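Local coordinates for bifunctional GH43-CE protein (Bacteroides eggerthii, PDB 6MLY) that probably cleaves xylose from arabinoxylan chains with its family 43 glycoside hydrolase part and also carries a carbohydrate esterase domain, at residues I745-S748 with E749-A753. Sequence-based numbering, arbitrary orientation.
Sequences IFFS and EALRA
I745-S748 continues without a break into E749-A753 on helix 741-752, and four i to i+4 backbone hydrogen bonds join the two segments. E749 N donates to I745 O at 2.9 Å. The bond from A750 N to F746 O is longer, at 3.3 Å. L751 N donates to F747 O, and R752 N to S748 O. The main side-chain contact lies one turn apart, between F747 and L751. CD1 of L751 sits over the centre of the F747 ring, 3.5 Å from the centroid and 9° off the ring normal, a CH-pi contact. With chi1 at -175°, the F747 ring leads out from the helix and forward, to lie with one face against the methyl of L751. Both residues belong to the beta-alpha-beta unit 727-733, 741-752, 757-763, in the esterase domain, which has an alpha/beta-hydrolase fold. Their side chains face the sheet: F747 meets F728 edge-to-face and touches V730, and L751 also rests on F728. With an alanine here in place of the phenylalanine, the L751 methyl would probably lose its aromatic face and a gap would be likely to open against F728 and V730. Next to this pair, S748 is buried against L757 and F760 of strand 757-763. Its OG hydrogen-bonds to S744 O, one turn back, which gives the hydroxyl a partner in the same helix. On the exposed side, R752 NH2 forms a salt bridge with E749 OE1 at 3.6 Å. The carboxylate oxygen lies in the guanidinium plane, at its edge. F746 makes a cation-pi contact with R683, outside the two segments.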
loop_
_atom_site.group_PDB
_atom_site.type_symbol
_atom_site.label_atom_id
_atom_site.label_comp_id
_atom_site.label_asym_id
_atom_site.label_seq_id
_atom_site.Cartn_x
_atom_site.Cartn_y
_atom_site.Cartn_z
ATOM N N ILE A 745 -1.138 -23.680 -35.785
ATOM C CA ILE A 745 -1.856 -24.634 -36.668
ATOM C C ILE A 745 -1.344 -26.063 -36.431
ATOM O O ILE A 745 -2.148 -26.987 -36.311
ATOM C CB ILE A 745 -1.771 -24.215 -38.150
ATOM C CG1 ILE A 745 -2.369 -22.823 -38.372
ATOM C CG2 ILE A 745 -2.442 -25.256 -39.033
ATOM C CD1 ILE A 745 -2.051 -22.208 -39.712
ATOM N N PHE A 746 -0.018 -26.236 -36.359
ATOM C CA PHE A 746 0.591 -27.495 -35.915
ATOM C C PHE A 746 -0.129 -28.010 -34.660
ATOM O O PHE A 746 -0.468 -29.184 -34.574
ATOM C CB PHE A 746 2.076 -27.331 -35.562
ATOM C CG PHE A 746 3.021 -26.977 -36.686
ATOM C CD1 PHE A 746 2.672 -27.155 -38.018
ATOM C CD2 PHE A 746 4.291 -26.493 -36.399
ATOM C CE1 PHE A 746 3.559 -26.831 -39.032
ATOM C CE2 PHE A 746 5.177 -26.175 -37.418
ATOM C CZ PHE A 746 4.811 -26.346 -38.734
ATOM N N PHE A 747 -0.344 -27.115 -33.692
ATOM C CA PHE A 747 -0.899 -27.459 -32.389
ATOM C C PHE A 747 -2.389 -27.803 -32.525
ATOM O O PHE A 747 -2.832 -28.831 -32.030
ATOM C CB PHE A 747 -0.633 -26.324 -31.392
ATOM C CG PHE A 747 -1.060 -26.588 -29.969
ATOM C CD1 PHE A 747 -0.775 -27.794 -29.347
ATOM C CD2 PHE A 747 -1.729 -25.618 -29.240
ATOM C CE1 PHE A 747 -1.162 -28.027 -28.035
ATOM C CE2 PHE A 747 -2.108 -25.848 -27.923
ATOM C CZ PHE A 747 -1.827 -27.055 -27.324
ATOM N N SER A 748 -3.156 -26.937 -33.193
ATOM C CA SER A 748 -4.601 -27.137 -33.330
ATOM C C SER A 748 -4.917 -28.436 -34.090
ATOM O O SER A 748 -5.896 -29.101 -33.763
ATOM C CB SER A 748 -5.276 -25.948 -33.965
ATOM O OG SER A 748 -4.342 -25.132 -34.646
ATOM N N GLU A 749 -4.093 -28.806 -35.080
ATOM C CA GLU A 749 -4.320 -30.059 -35.833
ATOM C C GLU A 749 -4.089 -31.257 -34.903
ATOM O O GLU A 749 -4.897 -32.178 -34.862
ATOM C CB GLU A 749 -3.443 -30.169 -37.088
ATOM C CG GLU A 749 -3.901 -29.308 -38.256
ATOM C CD GLU A 749 -5.351 -29.472 -38.689
ATOM O OE1 GLU A 749 -5.616 -30.268 -39.651
ATOM O OE2 GLU A 749 -6.212 -28.779 -38.102
ATOM N N ALA A 750 -2.980 -31.236 -34.160
ATOM C CA ALA A 750 -2.631 -32.327 -33.266
ATOM C C ALA A 750 -3.778 -32.561 -32.274
ATOM O O ALA A 750 -4.171 -33.705 -32.032
ATOM C CB ALA A 750 -1.328 -32.019 -32.573
ATOM N N LEU A 751 -4.316 -31.458 -31.736
ATOM C CA LEU A 751 -5.414 -31.462 -30.764
ATOM C C LEU A 751 -6.691 -32.019 -31.408
ATOM O O LEU A 751 -7.227 -33.031 -30.956
ATOM C CB LEU A 751 -5.647 -30.033 -30.259
ATOM C CG LEU A 751 -4.570 -29.465 -29.335
ATOM C CD1 LEU A 751 -4.687 -27.952 -29.247
ATOM C CD2 LEU A 751 -4.650 -30.087 -27.949
ATOM N N ARG A 752 -7.164 -31.356 -32.471
ATOM C CA ARG A 752 -8.459 -31.662 -33.097
ATOM C C ARG A 752 -8.552 -33.147 -33.459
ATOM O O ARG A 752 -9.646 -33.708 -33.476
ATOM C CB ARG A 752 -8.663 -30.832 -34.364
ATOM C CG ARG A 752 -10.063 -30.926 -34.953
ATOM C CD ARG A 752 -10.222 -29.988 -36.130
ATOM N NE ARG A 752 -9.356 -30.419 -37.212
ATOM C CZ ARG A 752 -9.642 -31.417 -38.049
ATOM N NH1 ARG A 752 -10.833 -31.990 -38.005
ATOM N NH2 ARG A 752 -8.740 -31.829 -38.927
ATOM N N ALA A 753 -7.397 -33.757 -33.755
ATOM C CA ALA A 753 -7.279 -35.172 -34.104
ATOM C C ALA A 753 -7.725 -36.055 -32.936
ATOM O O ALA A 753 -8.130 -37.188 -33.155
ATOM C CB ALA A 753 -5.859 -35.495 -34.504
#